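Local coordinates for BREX protein BrxA (PDB 3BHW) that probably takes part in a type 1 BREX system that protects the bacterium against double-stranded DNA phage by preventing phage DNA replication, at residues G14-I25 with Q59-L67; I95-D106 with E190-V199. All blocks are in the same frame, centred on the assembly; numbering follows the deposited sequence.

Interaction 1 (G14-I25 with Q59-L67); sequences GGSLKLPESRII and QSSLMRNRL
Arg-66, on the helix that ends at Leu-67, holds CG beside the backbone N (chi1 -76°) and keeps its chain extended from CG to NE, which carries the guanidinium to the loop Gly-14 to Lys-18 leading into helix 19-25; loop and helix pack on helix 59-67 in this all-helical BrxA fold, the helix axes crossing at -66°. The polar part is an end-on grip by the guanidinium: NH2 bonds to Gly-15 O at 2.8 Å, almost in line with the carbonyl, while NH1 meets the same oxygen at 3.0 Å from above the carbonyl plane and adds a weak bond to Ser-16 O. Leu-62 CD2, one turn earlier on the same helix, covers one guanidinium face 3.6 Å above its plane and packs on the loop at Gly-15 N (3.4 Å).

The apolar part is a knob-into-hole fit. Ile-25 enters between Ser-60, Met-63, Arg-64 and Leu-67; CD1 meets Met-63 CB at 3.6 Å, and CG2 faces the CA and CB of Arg-64, whose guanidinium makes a cation-pi contact with Trp-38. Glu-21 CB rests on Met-63 SD.

One water joins the helices, 2.8 Å from Ser-22 OG and donating to Met-63 O over 2.8 Å.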
loop_
_atom_site.group_PDB
_atom_site.type_symbol
_atom_site.label_atom_id
_atom_site.label_comp_id
_atom_site.label_asym_id
_atom_site.label_seq_id
_atom_site.Cartn_x
_atom_site.Cartn_y
_atom_site.Cartn_z
ATOM N N GLY A 14 -8.309 4.673 3.912
ATOM C CA GLY A 14 -9.200 5.194 2.867
ATOM C C GLY A 14 -9.432 4.250 1.696
ATOM O O GLY A 14 -10.434 4.374 0.955
ATOM N N GLY A 15 -8.518 3.299 1.509
ATOM C CA GLY A 15 -8.697 2.290 0.470
ATOM C C GLY A 15 -7.515 1.352 0.283
ATOM O O GLY A 15 -6.364 1.675 0.660
ATOM N N SER A 16 -7.821 0.177 -0.265
ATOM C CA SER A 16 -6.808 -0.855 -0.474
ATOM C C SER A 16 -6.091 -0.540 -1.778
ATOM O O SER A 16 -6.181 0.600 -2.240
ATOM C CB SER A 16 -7.420 -2.267 -0.478
ATOM O OG SER A 16 -8.437 -2.343 -1.455
ATOM N N LEU A 17 -5.404 -1.528 -2.381
ATOM C CA LEU A 17 -4.511 -1.157 -3.476
ATOM C C LEU A 17 -5.257 -0.700 -4.747
ATOM O O LEU A 17 -4.851 0.258 -5.389
ATOM C CB LEU A 17 -3.541 -2.282 -3.781
ATOM C CG LEU A 17 -2.717 -2.663 -2.546
ATOM C CD1 LEU A 17 -1.760 -3.795 -2.945
ATOM C CD2 LEU A 17 -1.935 -1.520 -1.950
ATOM N N LYS A 18 -6.337 -1.390 -5.067
ATOM C CA LYS A 18 -7.207 -1.055 -6.179
ATOM C C LYS A 18 -6.427 -0.827 -7.455
ATOM O O LYS A 18 -6.309 0.288 -7.952
ATOM C CB LYS A 18 -8.011 0.174 -5.823
ATOM C CG LYS A 18 -9.059 -0.089 -4.743
ATOM C CD LYS A 18 -10.002 1.065 -4.660
ATOM C CE LYS A 18 -11.117 0.747 -3.723
ATOM N NZ LYS A 18 -12.150 -0.056 -4.388
ATOM N N LEU A 19 -5.916 -1.916 -8.004
ATOM C CA LEU A 19 -5.042 -1.820 -9.179
ATOM C C LEU A 19 -5.668 -1.135 -10.396
ATOM O O LEU A 19 -5.023 -0.228 -10.991
ATOM C CB LEU A 19 -4.489 -3.182 -9.571
ATOM C CG LEU A 19 -3.604 -3.076 -10.795
ATOM C CD1 LEU A 19 -2.399 -2.172 -10.565
ATOM C CD2 LEU A 19 -3.171 -4.460 -11.208
ATOM N N PRO A 20 -6.898 -1.553 -10.787
ATOM C CA PRO A 20 -7.428 -0.919 -11.986
ATOM C C PRO A 20 -7.452 0.623 -11.894
ATOM O O PRO A 20 -7.037 1.348 -12.833
ATOM C CB PRO A 20 -8.844 -1.507 -12.089
ATOM C CG PRO A 20 -8.711 -2.871 -11.419
ATOM C CD PRO A 20 -7.820 -2.583 -10.251
ATOM N N GLU A 21 -7.962 1.136 -10.789
ATOM C CA GLU A 21 -8.001 2.576 -10.604
ATOM C C GLU A 21 -6.591 3.146 -10.560
ATOM O O GLU A 21 -6.328 4.231 -11.073
ATOM C CB GLU A 21 -8.681 2.934 -9.310
ATOM C CG GLU A 21 -10.195 2.797 -9.354
ATOM C CD GLU A 21 -10.675 1.436 -8.928
ATOM O OE1 GLU A 21 -9.864 0.449 -8.966
ATOM O OE2 GLU A 21 -11.874 1.353 -8.561
ATOM N N SER A 22 -5.676 2.413 -9.946
ATOM C CA SER A 22 -4.332 2.914 -9.777
ATOM C C SER A 22 -3.645 3.028 -11.144
ATOM O O SER A 22 -2.812 3.907 -11.352
ATOM C CB SER A 22 -3.502 2.009 -8.836
ATOM O OG SER A 22 -3.814 2.283 -7.469
ATOM N N ARG A 23 -3.979 2.116 -12.065
ATOM C CA ARG A 23 -3.404 2.149 -13.418
ATOM C C ARG A 23 -3.813 3.412 -14.148
ATOM O O ARG A 23 -3.047 3.974 -14.923
ATOM C CB ARG A 23 -3.896 0.984 -14.238
ATOM C CG ARG A 23 -3.423 -0.423 -13.753
ATOM C CD ARG A 23 -3.419 -1.328 -14.954
ATOM N NE ARG A 23 -3.165 -2.750 -14.709
ATOM C CZ ARG A 23 -1.991 -3.354 -14.938
ATOM N NH1 ARG A 23 -0.945 -2.635 -15.313
ATOM N NH2 ARG A 23 -1.843 -4.670 -14.782
ATOM N N ILE A 24 -5.032 3.867 -13.884
ATOM C CA ILE A 24 -5.564 5.018 -14.591
ATOM C C ILE A 24 -4.857 6.248 -14.036
ATOM O O ILE A 24 -4.452 7.130 -14.792
ATOM C CB ILE A 24 -7.112 5.171 -14.477
ATOM C CG1 ILE A 24 -7.802 4.069 -15.305
ATOM C CG2 ILE A 24 -7.537 6.538 -14.999
ATOM C CD1 ILE A 24 -9.205 3.755 -14.883
ATOM N N ILE A 25 -4.631 6.252 -12.728
ATOM C CA ILE A 25 -3.996 7.390 -12.061
ATOM C C ILE A 25 -2.535 7.470 -12.478
ATOM O O ILE A 25 -2.017 8.554 -12.776
ATOM C CB ILE A 25 -4.208 7.332 -10.505
ATOM C CG1 ILE A 25 -5.679 7.649 -10.145
ATOM C CG2 ILE A 25 -3.292 8.329 -9.766
ATOM C CD1 ILE A 25 -6.188 7.008 -8.856
ATOM N N GLN A 59 -10.542 8.978 -1.912
ATOM C CA GLN A 59 -9.932 7.724 -2.305
ATOM C C GLN A 59 -8.938 7.973 -3.444
ATOM O O GLN A 59 -7.802 7.514 -3.387
ATOM C CB GLN A 59 -11.039 6.748 -2.692
ATOM C CG GLN A 59 -10.669 5.281 -2.859
ATOM C CD GLN A 59 -11.821 4.508 -3.534
ATOM O OE1 GLN A 59 -11.597 3.752 -4.460
ATOM N NE2 GLN A 59 -13.058 4.759 -3.106
ATOM N N SER A 60 -9.343 8.733 -4.463
ATOM C CA SER A 60 -8.433 9.023 -5.578
ATOM C C SER A 60 -7.227 9.850 -5.137
ATOM O O SER A 60 -6.125 9.695 -5.683
ATOM C CB SER A 60 -9.153 9.692 -6.746
ATOM O OG SER A 60 -9.852 10.828 -6.291
ATOM N N SER A 61 -7.416 10.731 -4.162
ATOM C CA SER A 61 -6.296 11.502 -3.638
ATOM C C SER A 61 -5.307 10.546 -2.999
ATOM O O SER A 61 -4.117 10.622 -3.253
ATOM C CB SER A 61 -6.786 12.515 -2.622
ATOM O OG SER A 61 -7.813 13.265 -3.218
ATOM N N LEU A 62 -5.822 9.623 -2.195
ATOM C CA LEU A 62 -4.976 8.582 -1.577
ATOM C C LEU A 62 -4.153 7.763 -2.602
ATOM O O LEU A 62 -2.947 7.726 -2.523
ATOM C CB LEU A 62 -5.862 7.679 -0.713
ATOM C CG LEU A 62 -5.140 6.494 -0.084
ATOM C CD1 LEU A 62 -4.118 6.945 0.952
ATOM C CD2 LEU A 62 -6.106 5.424 0.450
ATOM N N MET A 63 -4.841 7.221 -3.600
ATOM C CA MET A 63 -4.159 6.373 -4.607
ATOM C C MET A 63 -3.086 7.211 -5.333
ATOM O O MET A 63 -1.989 6.727 -5.620
ATOM C CB MET A 63 -5.220 5.839 -5.568
ATOM C CG MET A 63 -6.341 5.086 -4.874
ATOM S SD MET A 63 -7.332 4.008 -6.007
ATOM C CE MET A 63 -8.761 3.655 -5.068
ATOM N N ARG A 64 -3.375 8.489 -5.592
ATOM C CA ARG A 64 -2.392 9.377 -6.221
ATOM C C ARG A 64 -1.248 9.720 -5.256
ATOM O O ARG A 64 -0.075 9.678 -5.628
ATOM C CB ARG A 64 -3.042 10.680 -6.698
ATOM C CG ARG A 64 -2.025 11.594 -7.425
ATOM C CD ARG A 64 -2.539 13.055 -7.515
ATOM N NE ARG A 64 -1.517 13.919 -8.114
ATOM C CZ ARG A 64 -1.708 15.197 -8.438
ATOM N NH1 ARG A 64 -2.877 15.771 -8.192
ATOM N NH2 ARG A 64 -0.714 15.908 -8.977
ATOM N N ASN A 65 -1.599 10.105 -4.030
ATOM C CA ASN A 65 -0.593 10.414 -3.020
ATOM C C ASN A 65 0.340 9.225 -2.848
ATOM O O ASN A 65 1.581 9.381 -2.740
ATOM C CB ASN A 65 -1.225 10.819 -1.694
ATOM C CG ASN A 65 -1.833 12.190 -1.737
ATOM O OD1 ASN A 65 -2.707 12.520 -0.929
ATOM N ND2 ASN A 65 -1.412 12.984 -2.698
ATOM N N ARG A 66 -0.254 8.041 -2.732
ATOM C CA ARG A 66 0.600 6.812 -2.770
ATOM C C ARG A 66 1.631 6.750 -3.938
ATOM O O ARG A 66 2.838 6.671 -3.698
ATOM C CB ARG A 66 -0.242 5.568 -2.786
ATOM C CG ARG A 66 -0.840 5.217 -1.435
ATOM C CD ARG A 66 -1.681 3.958 -1.546
ATOM N NE ARG A 66 -2.226 3.502 -0.269
ATOM C CZ ARG A 66 -3.368 2.844 -0.093
ATOM N NH1 ARG A 66 -4.161 2.535 -1.128
ATOM N NH2 ARG A 66 -3.719 2.480 1.126
ATOM N N LEU A 67 1.139 6.851 -5.184
ATOM C CA LEU A 67 2.038 6.756 -6.341
ATOM C C LEU A 67 3.042 7.903 -6.397
ATOM O O LEU A 67 4.173 7.683 -6.848
ATOM C CB LEU A 67 1.289 6.637 -7.671
ATOM C CG LEU A 67 0.446 5.388 -7.851
ATOM C CD1 LEU A 67 -0.487 5.654 -9.023
ATOM C CD2 LEU A 67 1.305 4.166 -8.190
HETATM O O HOH W 1 -2.185 3.934 -5.918
#

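Interaction 2 (I95-D106 with E190-V199); sequences IKHSTLLGDFLD and EQYVIRCIQV
With CG of Tyr-192 anti to the backbone N (chi1 177°), the phenol reaches across to helix 99-106, while Cys-196, one turn later, holds SG beside its own backbone N (chi1 -62°) and presses it toward Gly-102. Both side chains, together with Ile-95 from the opposing segment, form knobs-into-holes packing between the short helix 191-197 and the bend joining helices 83-97 and 99-112; the axes of 99-106 and 191-197 come within 8.5 Å.

Tyr-192 fits among Ile-95, Thr-99, Gly-102 and Asp-103. Its hydroxyl donates to Asp-103 OD1 at 2.8 Å, approaching from above the carboxylate plane, which is turned 60° from the ring. The other carboxylate oxygen, OD2, is held by Tyr-8 and Arg-7, linking the phenol to the N-terminal part of the chain. Gly-102 leaves room here: the phenol oxygen and Cys-196 SG both lie close to its backbone, and SG also sits over one face of the Tyr-192 ring, toward the rim.

Ile-95 fills the reciprocal hole among Tyr-192, Val-193, Cys-196 and Ile-197. CG2 touches Cys-196 CB at 3.7 Å, and CD1 reaches the start of the Ile-197 side chain. Farther along, Leu-105 CB packs against Cys-196 O at 3.4 Å.

Salt bridges close two corners. Lys-96 extends past Val-193 CG2 to place NZ 2.6 Å from Glu-190 OE2, on the syn lone pair; NZ also bonds to Thr-69 O. At the other corner Asp-106 OD1 forms a salt bridge with Arg-195 NE (3.0 Å, a weak, bent hydrogen bond) and a second with Arg-110; the Asp-106 carboxylate and Arg-195 guanidinium planes are nearly perpendicular. A water donates to Asp-106 OD2 at 2.6 Å and shares the single N-H of Arg-195 NE with OD1, a long 3.3 Å from NE.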
loop_
_atom_site.group_PDB
_atom_site.type_symbol
_atom_site.label_atom_id
_atom_site.label_comp_id
_atom_site.label_asym_id
_atom_site.label_seq_id
_atom_site.Cartn_x
_atom_site.Cartn_y
_atom_site.Cartn_z
ATOM N N ILE A 95 3.286 1.106 1.009
ATOM C CA ILE A 95 4.243 1.044 2.125
ATOM C C ILE A 95 4.984 2.354 2.342
ATOM O O ILE A 95 5.011 2.908 3.471
ATOM C CB ILE A 95 5.211 -0.121 1.981
ATOM C CG1 ILE A 95 4.403 -1.419 2.106
ATOM C CG2 ILE A 95 6.320 -0.051 3.073
ATOM C CD1 ILE A 95 5.115 -2.625 1.525
ATOM N N LYS A 96 5.593 2.881 1.281
ATOM C CA LYS A 96 6.266 4.171 1.386
ATOM C C LYS A 96 5.386 5.296 1.990
ATOM O O LYS A 96 5.866 6.105 2.767
ATOM C CB LYS A 96 6.837 4.598 0.037
ATOM C CG LYS A 96 7.825 5.743 0.223
ATOM C CD LYS A 96 8.718 5.893 -0.955
ATOM C CE LYS A 96 9.519 7.191 -0.848
ATOM N NZ LYS A 96 10.227 7.562 -2.115
ATOM N N HIS A 97 4.109 5.323 1.602
ATOM C CA HIS A 97 3.158 6.352 2.019
ATOM C C HIS A 97 2.696 6.137 3.465
ATOM O O HIS A 97 2.269 7.078 4.158
ATOM C CB HIS A 97 1.965 6.306 1.038
ATOM C CG HIS A 97 0.842 7.211 1.404
ATOM N ND1 HIS A 97 -0.225 6.774 2.160
ATOM C CD2 HIS A 97 0.574 8.495 1.073
ATOM C CE1 HIS A 97 -1.075 7.772 2.326
ATOM N NE2 HIS A 97 -0.610 8.828 1.685
ATOM N N SER A 98 2.745 4.897 3.931
ATOM C CA SER A 98 2.189 4.547 5.256
ATOM C C SER A 98 3.118 3.804 6.241
ATOM O O SER A 98 3.282 2.611 6.158
ATOM C CB SER A 98 0.882 3.794 5.119
ATOM O OG SER A 98 0.414 3.295 6.375
ATOM N N THR A 99 3.691 4.528 7.206
ATOM C CA THR A 99 4.460 3.889 8.279
ATOM C C THR A 99 3.599 2.897 9.063
ATOM O O THR A 99 4.113 1.933 9.594
ATOM C CB THR A 99 5.124 4.983 9.173
ATOM O OG1 THR A 99 5.913 5.838 8.318
ATOM C CG2 THR A 99 6.026 4.362 10.228
ATOM N N LEU A 100 2.290 3.150 9.179
ATOM C CA LEU A 100 1.430 2.240 9.897
ATOM C C LEU A 100 1.413 0.852 9.221
ATOM O O LEU A 100 1.509 -0.193 9.908
ATOM C CB LEU A 100 0.010 2.813 10.040
ATOM C CG LEU A 100 -0.982 1.939 10.786
ATOM C CD1 LEU A 100 -0.746 2.047 12.262
ATOM C CD2 LEU A 100 -2.401 2.394 10.364
ATOM N N LEU A 101 1.280 0.840 7.892
ATOM C CA LEU A 101 1.368 -0.406 7.103
ATOM C C LEU A 101 2.781 -0.996 7.153
ATOM O O LEU A 101 2.982 -2.160 7.489
ATOM C CB LEU A 101 0.948 -0.182 5.658
ATOM C CG LEU A 101 1.085 -1.422 4.759
ATOM C CD1 LEU A 101 0.134 -2.583 5.157
ATOM C CD2 LEU A 101 0.797 -0.980 3.327
ATOM N N GLY A 102 3.781 -0.185 6.823
ATOM C CA GLY A 102 5.158 -0.688 6.794
ATOM C C GLY A 102 5.601 -1.338 8.109
ATOM O O GLY A 102 6.172 -2.447 8.087
ATOM N N ASP A 103 5.323 -0.666 9.236
ATOM C CA ASP A 103 5.688 -1.160 10.563
ATOM C C ASP A 103 4.898 -2.438 10.908
ATOM O O ASP A 103 5.419 -3.309 11.596
ATOM C CB ASP A 103 5.527 -0.090 11.680
ATOM C CG ASP A 103 6.690 0.879 11.741
ATOM O OD1 ASP A 103 7.566 0.828 10.849
ATOM O OD2 ASP A 103 6.723 1.688 12.711
ATOM N N PHE A 104 3.658 -2.550 10.419
ATOM C CA PHE A 104 2.924 -3.813 10.601
ATOM C C PHE A 104 3.725 -4.990 9.995
ATOM O O PHE A 104 3.913 -6.042 10.641
ATOM C CB PHE A 104 1.504 -3.726 10.015
ATOM C CG PHE A 104 0.598 -4.856 10.457
ATOM C CD1 PHE A 104 0.577 -5.275 11.774
ATOM C CD2 PHE A 104 -0.183 -5.541 9.514
ATOM C CE1 PHE A 104 -0.277 -6.327 12.189
ATOM C CE2 PHE A 104 -1.018 -6.617 9.904
ATOM C CZ PHE A 104 -1.065 -7.003 11.259
ATOM N N LEU A 105 4.233 -4.776 8.791
ATOM C CA LEU A 105 4.955 -5.752 8.024
ATOM C C LEU A 105 6.262 -6.020 8.743
ATOM O O LEU A 105 6.509 -7.164 9.085
ATOM C CB LEU A 105 5.201 -5.200 6.635
ATOM C CG LEU A 105 3.901 -5.148 5.848
ATOM C CD1 LEU A 105 4.007 -4.153 4.656
ATOM C CD2 LEU A 105 3.535 -6.549 5.399
ATOM N N ASP A 106 7.009 -4.952 9.060
ATOM C CA ASP A 106 8.324 -5.026 9.637
ATOM C C ASP A 106 8.374 -5.658 11.016
ATOM O O ASP A 106 9.254 -6.430 11.291
ATOM C CB ASP A 106 8.857 -3.578 9.770
ATOM C CG ASP A 106 10.384 -3.507 10.060
ATOM O OD1 ASP A 106 11.136 -4.410 9.661
ATOM O OD2 ASP A 106 10.839 -2.521 10.607
ATOM N N GLU A 190 15.388 2.874 -1.692
ATOM C CA GLU A 190 14.221 2.797 -0.864
ATOM C C GLU A 190 14.390 1.793 0.257
ATOM O O GLU A 190 13.677 0.797 0.338
ATOM C CB GLU A 190 12.966 2.522 -1.676
ATOM C CG GLU A 190 12.643 3.525 -2.767
ATOM C CD GLU A 190 12.093 4.832 -2.253
ATOM O OE1 GLU A 190 11.975 4.999 -1.013
ATOM O OE2 GLU A 190 11.735 5.689 -3.106
ATOM N N GLN A 191 15.328 2.098 1.155
ATOM C CA GLN A 191 15.667 1.239 2.277
ATOM C C GLN A 191 14.448 0.759 3.042
ATOM O O GLN A 191 14.303 -0.444 3.346
ATOM C CB GLN A 191 16.651 1.887 3.283
ATOM C CG GLN A 191 17.750 2.813 2.654
ATOM C CD GLN A 191 18.606 2.209 1.563
ATOM O OE1 GLN A 191 18.879 0.987 1.540
ATOM N NE2 GLN A 191 19.115 3.071 0.669
ATOM N N TYR A 192 13.571 1.698 3.356
ATOM C CA TYR A 192 12.477 1.356 4.256
ATOM C C TYR A 192 11.506 0.461 3.554
ATOM O O TYR A 192 11.090 -0.555 4.130
ATOM C CB TYR A 192 11.775 2.612 4.773
ATOM C CG TYR A 192 10.561 2.362 5.671
ATOM C CD1 TYR A 192 10.757 2.024 7.006
ATOM C CD2 TYR A 192 9.238 2.517 5.188
ATOM C CE1 TYR A 192 9.642 1.810 7.880
ATOM C CE2 TYR A 192 8.129 2.267 6.025
ATOM C CZ TYR A 192 8.350 1.919 7.366
ATOM O OH TYR A 192 7.238 1.702 8.187
ATOM N N VAL A 193 11.110 0.825 2.324
ATOM C CA VAL A 193 10.187 -0.073 1.563
ATOM C C VAL A 193 10.795 -1.482 1.371
ATOM O O VAL A 193 10.130 -2.501 1.608
ATOM C CB VAL A 193 9.739 0.587 0.288
ATOM C CG1 VAL A 193 8.837 -0.343 -0.493
ATOM C CG2 VAL A 193 9.098 1.973 0.626
ATOM N N ILE A 194 12.079 -1.508 1.057
ATOM C CA ILE A 194 12.773 -2.769 0.856
ATOM C C ILE A 194 12.619 -3.690 2.050
ATOM O O ILE A 194 12.293 -4.864 1.888
ATOM C CB ILE A 194 14.226 -2.568 0.455
ATOM C CG1 ILE A 194 14.287 -1.941 -0.964
ATOM C CG2 ILE A 194 15.039 -3.893 0.572
ATOM C CD1 ILE A 194 15.645 -1.410 -1.436
ATOM N N ARG A 195 12.901 -3.150 3.232
ATOM C CA ARG A 195 12.842 -3.901 4.485
ATOM C C ARG A 195 11.448 -4.449 4.789
ATOM O O ARG A 195 11.306 -5.552 5.345
ATOM C CB ARG A 195 13.302 -2.988 5.635
ATOM C CG ARG A 195 13.672 -3.688 6.868
ATOM C CD ARG A 195 13.536 -2.695 8.097
ATOM N NE ARG A 195 13.921 -3.336 9.345
ATOM C CZ ARG A 195 15.172 -3.666 9.631
ATOM N NH1 ARG A 195 16.129 -3.399 8.746
ATOM N NH2 ARG A 195 15.473 -4.238 10.801
ATOM N N CYS A 196 10.419 -3.666 4.444
ATOM C CA CYS A 196 9.020 -3.999 4.778
ATOM C C CYS A 196 8.322 -4.865 3.746
ATOM O O CYS A 196 7.446 -5.637 4.092
ATOM C CB CYS A 196 8.200 -2.707 4.925
ATOM S SG CYS A 196 8.751 -1.590 6.286
ATOM N N ILE A 197 8.722 -4.731 2.475
ATOM C CA ILE A 197 7.950 -5.334 1.370
ATOM C C ILE A 197 8.168 -6.830 1.262
ATOM O O ILE A 197 7.288 -7.571 0.766
ATOM C CB ILE A 197 8.273 -4.668 0.001
ATOM C CG1 ILE A 197 7.222 -5.039 -1.025
ATOM C CG2 ILE A 197 9.664 -5.067 -0.508
ATOM C CD1 ILE A 197 7.201 -4.186 -2.213
ATOM N N GLN A 198 9.341 -7.277 1.692
ATOM C CA GLN A 198 9.704 -8.685 1.581
ATOM C C GLN A 198 10.021 -9.106 2.998
ATOM O O GLN A 198 11.067 -8.727 3.546
ATOM C CB GLN A 198 10.895 -8.910 0.635
ATOM C CG GLN A 198 11.145 -10.401 0.261
ATOM C CD GLN A 198 10.336 -10.881 -0.942
ATOM O OE1 GLN A 198 10.600 -10.474 -2.082
ATOM N NE2 GLN A 198 9.353 -11.759 -0.697
ATOM N N VAL A 199 9.087 -9.835 3.608
ATOM C CA VAL A 199 9.238 -10.242 5.001
ATOM C C VAL A 199 9.109 -11.754 5.143
ATOM O O VAL A 199 8.952 -12.258 6.237
ATOM C CB VAL A 199 8.201 -9.542 5.941
ATOM C CG1 VAL A 199 8.473 -8.027 6.066
ATOM C CG2 VAL A 199 6.753 -9.849 5.494
HETATM O O HOH W 2 12.657 -3.366 12.340
#

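From the N terminus, the chain first runs through the loop and helix start of 14-25, then returns in helix 57-67, so interaction 1 closes a loop of 33 intervening residues. Interaction 2 opens only later, at the end of helix 83-97, and closes 83 residues on, when helix 191-197 near the C terminus docks beside the bend into helix 99-112. The two are therefore in series, neither nested nor crossed, and lie on opposite sides of the chain's centre, 18 Å apart between centres. His-97 joins them directly: Leu-62 CD1 packs 3.4 Å from His-97 CE1, and Asn-65 and Arg-66 also touch that imidazole.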